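Long-range contacts in SxtG (Microseira wollei, PDB 6U1R), which is an amidinotransferase of the saxitoxin biosynthetic pathway, probably moving an amidino group through a covalent cysteine intermediate as in glycine amidinotransferases: residues Y31-E39 with N322-R330; V40-P51 with Y359-T370. One frame throughout, in Å; residues are numbered along the deposited sequence. Where two conformers were deposited one is given.

Interaction 1 of 2, residues Y31-E39 with N322-R330; sequences YNEWDALEE and NVLMLDEER
The indole of Trp-34 meets Glu-328 obliquely: its CD1 lies 3.9 Å from Glu-328 CG, and ring and carboxylate planes stand 84° apart. One face of the indole carries Asn-32 OD1 toward its rim; at the edge, in plane, sits a water that donates both to Asp-35 OD1 and to Glu-328 OE2, bridging two carboxylates that would otherwise probably repel. The guanidinium of Arg-330 has Leu-326 CB over the centre of one face and Asp-327 at its edge; NE and NH2, with Asp-327 OD2 close to the guanidinium plane, form a salt bridge to it from the same face of the carboxylate. Asp-327 OD1 makes an Asx turn to Glu-329 N, widened to an Asx motif by Arg-330 N, the donors on opposite faces of the carboxylate. Asn-32 OD1 likewise makes an Asx turn with Trp-34 N and an Asx motif with Asp-35 N. The Asn-32 turn leads toward strand 37-42; the Asp-327 turn belongs to the hairpin connection between the antiparallel strands 324-325 and 330-334, in a different sheet. The backbones are joined by one direct hydrogen bond, Leu-37 N to Leu-326 O (2.9 Å, 163° at the hydrogen), and by a second water that donates to Glu-33 O and accepts from Met-325 N. Asp-327 CA comes within 3.1 Å of Trp-34 O in a CA-H...O contact. Next to the hydrogen bond, CG of Leu-37 lies opposite its backbone N (chi1 -175°), and CD2 reaches Leu-326 CD2 at 4.0 Å, while Met-325 CB packs 3.5 Å from Glu-33 O.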
loop_
_atom_site.group_PDB
_atom_site.type_symbol
_atom_site.label_atom_id
_atom_site.label_comp_id
_atom_site.label_asym_id
_atom_site.label_seq_id
_atom_site.Cartn_x
_atom_site.Cartn_y
_atom_site.Cartn_z
ATOM N N TYR A 31 8.217 17.460 9.448
ATOM C CA TYR A 31 8.299 18.077 8.134
ATOM C C TYR A 31 9.717 18.174 7.584
ATOM O O TYR A 31 9.875 18.554 6.422
ATOM C CB TYR A 31 7.685 19.481 8.187
ATOM C CG TYR A 31 6.190 19.489 8.379
ATOM C CD1 TYR A 31 5.336 19.257 7.312
ATOM C CD2 TYR A 31 5.625 19.747 9.632
ATOM C CE1 TYR A 31 3.956 19.298 7.476
ATOM C CE2 TYR A 31 4.248 19.770 9.801
ATOM C CZ TYR A 31 3.429 19.550 8.721
ATOM O OH TYR A 31 2.066 19.582 8.865
ATOM N N ASN A 32 10.736 17.839 8.368
ATOM C CA ASN A 32 12.126 18.009 7.956
ATOM C C ASN A 32 12.998 17.206 8.916
ATOM O O ASN A 32 12.495 16.556 9.833
ATOM C CB ASN A 32 12.485 19.496 7.942
ATOM C CG ASN A 32 12.159 20.141 9.248
ATOM O OD1 ASN A 32 12.700 19.745 10.279
ATOM N ND2 ASN A 32 11.210 21.088 9.243
ATOM N N GLU A 33 14.313 17.276 8.727
ATOM C CA GLU A 33 15.235 16.432 9.489
ATOM C C GLU A 33 15.721 17.066 10.796
ATOM O O GLU A 33 16.485 16.423 11.518
ATOM C CB GLU A 33 16.459 16.066 8.628
ATOM C CG GLU A 33 16.127 15.475 7.238
ATOM C CD GLU A 33 15.513 14.067 7.270
ATOM O OE1 GLU A 33 15.645 13.365 8.296
ATOM O OE2 GLU A 33 14.871 13.682 6.256
ATOM N N TRP A 34 15.292 18.288 11.134
ATOM C CA TRP A 34 15.977 19.065 12.168
ATOM C C TRP A 34 15.080 19.710 13.220
ATOM O O TRP A 34 15.621 20.157 14.238
ATOM C CB TRP A 34 16.814 20.187 11.537
ATOM C CG TRP A 34 15.990 21.112 10.699
ATOM C CD1 TRP A 34 15.170 22.118 11.147
ATOM C CD2 TRP A 34 15.886 21.116 9.267
ATOM N NE1 TRP A 34 14.566 22.739 10.086
ATOM C CE2 TRP A 34 14.990 22.153 8.920
ATOM C CE3 TRP A 34 16.470 20.357 8.244
ATOM C CZ2 TRP A 34 14.659 22.438 7.600
ATOM C CZ3 TRP A 34 16.129 20.638 6.932
ATOM C CH2 TRP A 34 15.254 21.681 6.622
ATOM N N ASP A 35 13.775 19.854 12.998
ATOM C CA ASP A 35 12.948 20.484 14.022
ATOM C C ASP A 35 13.043 19.684 15.327
ATOM O O ASP A 35 13.325 18.476 15.335
ATOM C CB ASP A 35 11.481 20.602 13.568
ATOM C CG ASP A 35 11.219 21.760 12.610
ATOM O OD1 ASP A 35 12.008 22.734 12.532
ATOM O OD2 ASP A 35 10.163 21.710 11.935
ATOM N N ALA A 36 12.812 20.376 16.442
ATOM C CA ALA A 36 13.035 19.815 17.774
ATOM C C ALA A 36 12.359 18.456 17.956
ATOM O O ALA A 36 11.131 18.345 17.888
ATOM C CB ALA A 36 12.530 20.809 18.829
ATOM N N LEU A 37 13.165 17.428 18.220
ATOM C CA LEU A 37 12.698 16.041 18.184
ATOM C C LEU A 37 11.960 15.700 19.473
ATOM O O LEU A 37 12.524 15.827 20.567
ATOM C CB LEU A 37 13.880 15.100 17.973
ATOM C CG LEU A 37 13.584 13.604 17.791
ATOM C CD1 LEU A 37 12.643 13.379 16.629
ATOM C CD2 LEU A 37 14.887 12.830 17.602
ATOM N N GLU A 38 10.700 15.284 19.349
ATOM C CA GLU A 38 9.869 14.948 20.508
ATOM C C GLU A 38 9.640 13.455 20.666
ATOM O O GLU A 38 9.607 12.952 21.790
ATOM C CB GLU A 38 8.508 15.658 20.418
ATOM C CG GLU A 38 8.608 17.181 20.599
ATOM C CD GLU A 38 7.265 17.895 20.716
ATOM O OE1 GLU A 38 6.202 17.277 20.492
ATOM O OE2 GLU A 38 7.280 19.099 21.055
ATOM N N GLU A 39 9.482 12.728 19.563
ATOM C CA GLU A 39 9.207 11.302 19.646
ATOM C C GLU A 39 9.827 10.628 18.433
ATOM O O GLU A 39 9.739 11.148 17.315
ATOM C CB GLU A 39 7.699 11.015 19.728
ATOM C CG GLU A 39 7.381 9.513 19.803
ATOM C CD GLU A 39 5.968 9.199 20.313
ATOM O OE1 GLU A 39 5.380 10.046 21.025
ATOM O OE2 GLU A 39 5.455 8.097 20.014
ATOM N N ASN A 322 25.710 9.578 8.507
ATOM C CA ASN A 322 24.372 9.129 8.888
ATOM C C ASN A 322 24.012 9.644 10.281
ATOM O O ASN A 322 23.591 8.872 11.147
ATOM C CB ASN A 322 24.333 7.596 8.828
ATOM C CG ASN A 322 22.937 7.027 8.730
ATOM O OD1 ASN A 322 22.514 6.231 9.586
ATOM N ND2 ASN A 322 22.232 7.367 7.651
ATOM N N VAL A 323 24.142 10.957 10.486
ATOM C CA VAL A 323 23.890 11.597 11.778
ATOM C C VAL A 323 22.398 11.804 12.014
ATOM O O VAL A 323 21.582 11.699 11.089
ATOM C CB VAL A 323 24.631 12.946 11.863
ATOM C CG1 VAL A 323 26.150 12.728 11.865
ATOM C CG2 VAL A 323 24.197 13.868 10.712
ATOM N N LEU A 324 22.037 12.111 13.261
ATOM C CA LEU A 324 20.651 12.374 13.657
ATOM C C LEU A 324 20.623 13.701 14.404
ATOM O O LEU A 324 21.337 13.862 15.396
ATOM C CB LEU A 324 20.080 11.255 14.542
ATOM C CG LEU A 324 18.659 11.498 15.087
ATOM C CD1 LEU A 324 17.661 11.481 13.952
ATOM C CD2 LEU A 324 18.256 10.498 16.178
ATOM N N MET A 325 19.794 14.630 13.931
ATOM C CA MET A 325 19.614 15.933 14.563
ATOM C C MET A 325 18.513 15.851 15.615
ATOM O O MET A 325 17.401 15.413 15.312
ATOM C CB MET A 325 19.229 17.000 13.537
ATOM C CG MET A 325 20.187 17.186 12.353
ATOM S SD MET A 325 21.846 17.569 12.839
ATOM C CE MET A 325 21.620 19.138 13.679
ATOM N N LEU A 326 18.808 16.333 16.823
ATOM C CA LEU A 326 17.796 16.486 17.860
ATOM C C LEU A 326 17.109 17.842 17.815
ATOM O O LEU A 326 15.996 17.984 18.343
ATOM C CB LEU A 326 18.432 16.280 19.237
ATOM C CG LEU A 326 19.283 15.020 19.397
ATOM C CD1 LEU A 326 19.762 14.858 20.834
ATOM C CD2 LEU A 326 18.530 13.775 18.918
ATOM N N ASP A 327 17.775 18.837 17.242
ATOM C CA ASP A 327 17.215 20.136 16.877
ATOM C C ASP A 327 18.206 20.722 15.878
ATOM O O ASP A 327 19.024 19.984 15.322
ATOM C CB ASP A 327 16.955 21.020 18.111
ATOM C CG ASP A 327 18.180 21.217 18.980
ATOM O OD1 ASP A 327 19.318 21.212 18.460
ATOM O OD2 ASP A 327 17.988 21.383 20.210
ATOM N N GLU A 328 18.154 22.038 15.654
ATOM C CA GLU A 328 19.044 22.636 14.663
ATOM C C GLU A 328 20.513 22.643 15.087
ATOM O O GLU A 328 21.382 22.936 14.252
ATOM C CB GLU A 328 18.593 24.064 14.361
ATOM C CG GLU A 328 17.208 24.113 13.755
ATOM C CD GLU A 328 16.770 25.499 13.340
ATOM O OE1 GLU A 328 17.612 26.426 13.348
ATOM O OE2 GLU A 328 15.578 25.653 12.989
ATOM N N GLU A 329 20.813 22.316 16.339
ATOM C CA GLU A 329 22.164 22.418 16.881
ATOM C C GLU A 329 22.728 21.080 17.338
ATOM O O GLU A 329 23.873 20.751 17.010
ATOM C CB GLU A 329 22.148 23.430 18.044
ATOM C CG GLU A 329 23.452 23.556 18.794
ATOM C CD GLU A 329 23.383 24.571 19.945
ATOM O OE1 GLU A 329 22.261 24.913 20.377
ATOM O OE2 GLU A 329 24.451 25.019 20.422
ATOM N N ARG A 330 21.968 20.310 18.115
ATOM C CA ARG A 330 22.458 19.073 18.703
ATOM C C ARG A 330 22.386 17.939 17.687
ATOM O O ARG A 330 21.329 17.703 17.087
ATOM C CB ARG A 330 21.632 18.704 19.936
ATOM C CG ARG A 330 21.840 19.629 21.164
ATOM C CD ARG A 330 20.882 19.242 22.303
ATOM N NE ARG A 330 19.484 19.472 21.940
ATOM C CZ ARG A 330 18.424 18.888 22.506
ATOM N NH1 ARG A 330 18.572 17.993 23.470
ATOM N NH2 ARG A 330 17.195 19.190 22.088
HETATM O O HOH W 1 17.983 14.246 11.524
HETATM O O HOH W 2 13.573 24.211 14.033
#

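Interaction 2 of 2, residues V40-P51 with Y359-T370; sequences VIVGSVEGAMLP and YYPFLGSFHCAT
Val-40 presses its CG2 against Thr-370, 3.5 Å from CB, a tight carbon contact, with Thr-370 CG2 close behind. At Ile-41 the backbone takes over, its O receiving a CA-H...O contact from Thr-370 CA at 3.2 Å. Val-42 and Thr-370 form an antiparallel non-hydrogen-bonded pair, their side chains side by side and pointing the same way. Gly-43 N then donates to Ala-369 O (2.9 Å, 152° at the hydrogen). Tyr-359 OH lies 3.9 Å from Gly-43 CA and hydrogen-bonds to Ala-133 O.

Beyond the strand the packing turns aromatic. Val-45, its CG1 placed beside the backbone N and opposite the carbonyl carbon by chi1 of -70°, sets that methyl squarely over one face of Phe-362, 3.7 Å from the ring centroid and 9° off the normal, a CH-pi contact; the same methyl touches Tyr-359 CE1 obliquely. After the type II turn from Val-45 to Ala-48, Ala-48 CB arrives at the edge of the Phe-362 ring, 3.7 Å from CE2, so the two end residues of the turn meet the phenyl at a face and at its edge. Pro-51 CG finally meets Leu-363 CD1 at 3.8 Å.

The loop packed here holds Cys-368, predicted to carry the amidino-cysteine intermediate, just ahead of strand 370-375, consistent with the active-site cysteine loop of AGAT-like amidinotransferases.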
loop_
_atom_site.group_PDB
_atom_site.type_symbol
_atom_site.label_atom_id
_atom_site.label_comp_id
_atom_site.label_asym_id
_atom_site.label_seq_id
_atom_site.Cartn_x
_atom_site.Cartn_y
_atom_site.Cartn_z
ATOM N N VAL A 40 10.466 9.481 18.677
ATOM C CA VAL A 40 11.183 8.738 17.648
ATOM C C VAL A 40 10.941 7.241 17.845
ATOM O O VAL A 40 10.896 6.754 18.982
ATOM C CB VAL A 40 12.696 9.094 17.701
ATOM C CG1 VAL A 40 13.359 8.545 18.988
ATOM C CG2 VAL A 40 13.422 8.627 16.454
ATOM N N ILE A 41 10.732 6.510 16.740
ATOM C CA ILE A 41 10.785 5.046 16.755
ATOM C C ILE A 41 12.238 4.647 16.561
ATOM O O ILE A 41 12.912 5.168 15.666
ATOM C CB ILE A 41 9.899 4.433 15.650
ATOM C CG1 ILE A 41 8.446 4.917 15.801
ATOM C CG2 ILE A 41 10.010 2.906 15.672
ATOM C CD1 ILE A 41 7.454 4.430 14.702
ATOM N N VAL A 42 12.734 3.737 17.393
ATOM C CA VAL A 42 14.096 3.226 17.254
ATOM C C VAL A 42 14.011 1.753 16.880
ATOM O O VAL A 42 13.129 1.033 17.357
ATOM C CB VAL A 42 14.928 3.456 18.532
ATOM C CG1 VAL A 42 16.324 2.924 18.386
ATOM C CG2 VAL A 42 15.028 4.956 18.821
ATOM N N GLY A 43 14.909 1.315 16.008
ATOM C CA GLY A 43 14.904 -0.047 15.526
ATOM C C GLY A 43 15.331 -1.068 16.583
ATOM O O GLY A 43 15.671 -0.753 17.728
ATOM N N SER A 44 15.294 -2.327 16.165
ATOM C CA SER A 44 15.674 -3.458 17.002
ATOM C C SER A 44 16.500 -4.429 16.174
ATOM O O SER A 44 16.198 -4.652 14.996
ATOM C CB SER A 44 14.435 -4.176 17.566
ATOM O OG SER A 44 14.758 -5.474 18.042
ATOM N N VAL A 45 17.544 -5.002 16.780
ATOM C CA VAL A 45 18.364 -6.000 16.103
ATOM C C VAL A 45 18.007 -7.422 16.498
ATOM O O VAL A 45 18.578 -8.367 15.944
ATOM C CB VAL A 45 19.867 -5.769 16.351
ATOM C CG1 VAL A 45 20.326 -4.536 15.640
ATOM C CG2 VAL A 45 20.165 -5.655 17.854
ATOM N N GLU A 46 17.098 -7.618 17.442
ATOM C CA GLU A 46 16.756 -8.967 17.881
ATOM C C GLU A 46 16.087 -9.749 16.753
ATOM O O GLU A 46 15.259 -9.201 16.013
ATOM C CB GLU A 46 15.837 -8.892 19.089
ATOM C CG GLU A 46 16.469 -8.169 20.286
ATOM C CD GLU A 46 15.770 -8.489 21.586
ATOM O OE1 GLU A 46 15.009 -7.632 22.078
ATOM O OE2 GLU A 46 15.987 -9.604 22.105
ATOM N N GLY A 47 16.451 -11.024 16.618
ATOM C CA GLY A 47 15.884 -11.909 15.609
ATOM C C GLY A 47 16.319 -11.618 14.195
ATOM O O GLY A 47 15.732 -12.171 13.254
ATOM N N ALA A 48 17.326 -10.763 14.028
ATOM C CA ALA A 48 17.750 -10.278 12.721
ATOM C C ALA A 48 18.343 -11.400 11.865
ATOM O O ALA A 48 19.064 -12.268 12.363
ATOM C CB ALA A 48 18.770 -9.151 12.898
ATOM N N MET A 49 18.014 -11.371 10.570
ATOM C CA MET A 49 18.486 -12.306 9.556
ATOM C C MET A 49 19.370 -11.567 8.564
ATOM O O MET A 49 19.089 -10.421 8.215
ATOM C CB MET A 49 17.312 -12.942 8.798
ATOM C CG MET A 49 16.251 -13.574 9.701
ATOM S SD MET A 49 16.855 -15.019 10.590
ATOM C CE MET A 49 17.145 -16.143 9.242
ATOM N N LEU A 50 20.433 -12.221 8.100
ATOM C CA LEU A 50 21.349 -11.570 7.176
ATOM C C LEU A 50 20.626 -11.128 5.898
ATOM O O LEU A 50 19.651 -11.762 5.467
ATOM C CB LEU A 50 22.495 -12.517 6.811
ATOM C CG LEU A 50 23.498 -12.905 7.895
ATOM C CD1 LEU A 50 24.520 -13.900 7.309
ATOM C CD2 LEU A 50 24.195 -11.659 8.453
ATOM N N PRO A 51 21.101 -10.052 5.262
ATOM C CA PRO A 51 20.593 -9.681 3.940
ATOM C C PRO A 51 20.780 -10.822 2.955
ATOM O O PRO A 51 21.740 -11.590 3.048
ATOM C CB PRO A 51 21.465 -8.478 3.545
ATOM C CG PRO A 51 22.107 -8.021 4.772
ATOM C CD PRO A 51 22.235 -9.212 5.670
ATOM N N TYR A 359 26.376 -1.442 15.114
ATOM C CA TYR A 359 25.141 -1.398 14.350
ATOM C C TYR A 359 25.383 -1.474 12.851
ATOM O O TYR A 359 24.492 -1.906 12.113
ATOM C CB TYR A 359 24.381 -0.117 14.696
ATOM C CG TYR A 359 22.870 -0.266 14.695
ATOM C CD1 TYR A 359 22.198 -0.743 15.822
ATOM C CD2 TYR A 359 22.109 0.114 13.591
ATOM C CE1 TYR A 359 20.813 -0.867 15.843
ATOM C CE2 TYR A 359 20.720 -0.012 13.604
ATOM C CZ TYR A 359 20.081 -0.505 14.723
ATOM O OH TYR A 359 18.710 -0.618 14.748
ATOM N N TYR A 360 26.575 -1.089 12.385
ATOM C CA TYR A 360 26.813 -0.995 10.947
ATOM C C TYR A 360 26.557 -2.297 10.188
ATOM O O TYR A 360 26.101 -2.218 9.033
ATOM C CB TYR A 360 28.250 -0.531 10.686
ATOM C CG TYR A 360 28.602 0.884 11.123
ATOM C CD1 TYR A 360 27.661 1.751 11.668
ATOM C CD2 TYR A 360 29.899 1.346 10.978
ATOM C CE1 TYR A 360 28.020 3.035 12.059
ATOM C CE2 TYR A 360 30.258 2.612 11.358
ATOM C CZ TYR A 360 29.317 3.455 11.891
ATOM O OH TYR A 360 29.662 4.722 12.274
ATOM N N PRO A 361 26.858 -3.488 10.724
ATOM C CA PRO A 361 26.571 -4.720 9.959
ATOM C C PRO A 361 25.092 -4.935 9.721
ATOM O O PRO A 361 24.726 -5.751 8.863
ATOM C CB PRO A 361 27.155 -5.842 10.831
ATOM C CG PRO A 361 27.999 -5.188 11.854
ATOM C CD PRO A 361 27.529 -3.778 12.002
ATOM N N PHE A 362 24.230 -4.244 10.462
ATOM C CA PHE A 362 22.792 -4.276 10.228
ATOM C C PHE A 362 22.350 -3.212 9.233
ATOM O O PHE A 362 21.146 -2.974 9.091
ATOM C CB PHE A 362 22.054 -4.127 11.559
ATOM C CG PHE A 362 22.396 -5.209 12.535
ATOM C CD1 PHE A 362 23.520 -5.087 13.340
ATOM C CD2 PHE A 362 21.626 -6.369 12.613
ATOM C CE1 PHE A 362 23.873 -6.100 14.231
ATOM C CE2 PHE A 362 21.965 -7.385 13.501
ATOM C CZ PHE A 362 23.091 -7.262 14.300
ATOM N N LEU A 363 23.314 -2.570 8.562
ATOM C CA LEU A 363 23.131 -1.706 7.402
ATOM C C LEU A 363 22.583 -0.327 7.754
ATOM O O LEU A 363 21.900 0.303 6.931
ATOM C CB LEU A 363 22.216 -2.377 6.371
ATOM C CG LEU A 363 22.663 -3.783 5.932
ATOM C CD1 LEU A 363 21.849 -4.258 4.733
ATOM C CD2 LEU A 363 24.149 -3.825 5.629
ATOM N N GLY A 364 22.879 0.153 8.955
ATOM C CA GLY A 364 22.504 1.511 9.311
ATOM C C GLY A 364 23.349 2.097 10.422
ATOM O O GLY A 364 24.078 1.398 11.128
ATOM N N SER A 365 23.222 3.418 10.579
ATOM C CA SER A 365 23.680 4.094 11.786
ATOM C C SER A 365 22.501 4.906 12.322
ATOM O O SER A 365 21.352 4.499 12.130
ATOM C CB SER A 365 24.921 4.950 11.502
ATOM O OG SER A 365 25.488 5.455 12.706
ATOM N N PHE A 366 22.751 6.051 12.975
ATOM C CA PHE A 366 21.712 6.692 13.794
ATOM C C PHE A 366 20.488 7.099 12.968
ATOM O O PHE A 366 19.342 6.913 13.397
ATOM C CB PHE A 366 22.274 7.930 14.504
ATOM C CG PHE A 366 23.546 7.669 15.255
ATOM C CD1 PHE A 366 23.544 6.893 16.409
ATOM C CD2 PHE A 366 24.757 8.186 14.791
ATOM C CE1 PHE A 366 24.722 6.645 17.089
ATOM C CE2 PHE A 366 25.919 7.949 15.458
ATOM C CZ PHE A 366 25.915 7.179 16.607
ATOM N N HIS A 367 20.707 7.726 11.810
ATOM C CA HIS A 367 19.573 8.154 11.002
ATOM C C HIS A 367 18.788 6.951 10.474
ATOM O O HIS A 367 17.554 6.957 10.495
ATOM C CB HIS A 367 20.060 9.070 9.874
ATOM C CG HIS A 367 18.965 9.757 9.109
ATOM N ND1 HIS A 367 18.546 9.328 7.868
ATOM C CD2 HIS A 367 18.232 10.862 9.390
ATOM C CE1 HIS A 367 17.598 10.130 7.419
ATOM N NE2 HIS A 367 17.384 11.070 8.323
ATOM N N CYS A 368 19.485 5.901 10.023
ATOM C CA CYS A 368 18.818 4.689 9.538
ATOM C C CYS A 368 17.998 4.020 10.632
ATOM O O CYS A 368 16.948 3.429 10.356
ATOM C CB CYS A 368 19.843 3.677 9.036
ATOM S SG CYS A 368 20.714 4.213 7.587
ATOM N N ALA A 369 18.517 4.037 11.861
ATOM C CA ALA A 369 17.965 3.327 12.996
ATOM C C ALA A 369 16.762 4.025 13.605
ATOM O O ALA A 369 16.202 3.494 14.571
ATOM C CB ALA A 369 19.049 3.146 14.070
ATOM N N THR A 370 16.329 5.163 13.055
ATOM C CA THR A 370 15.245 5.932 13.650
ATOM C C THR A 370 14.195 6.329 12.625
ATOM O O THR A 370 14.465 6.446 11.427
ATOM C CB THR A 370 15.780 7.212 14.327
ATOM O OG1 THR A 370 16.564 7.964 13.389
ATOM C CG2 THR A 370 16.587 6.853 15.573
#

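In the fold
From the N terminus the chain passes through 31-39 and straight on into 40-51, so strand 37-42 serves both contacts. Interaction 1 closes a loop of 282 intervening residues on reaching 322-330; interaction 2 closes when 359-370 comes back to 40-51. Because the four segments alternate, the two loops cross. Interaction 1 ties the start of strand 37-42 to the sheet of 324-325, 330-334 and 350-354, and interaction 2 ties its far end to the loop entering strand 370-375. The contacts also touch directly: Glu-33 OE1 probably hydrogen-bonds His-367 NE2, and Asn-322 OD1 probably accepts from Ser-365 N, beside Cys-368, predicted to carry the amidino-cysteine intermediate.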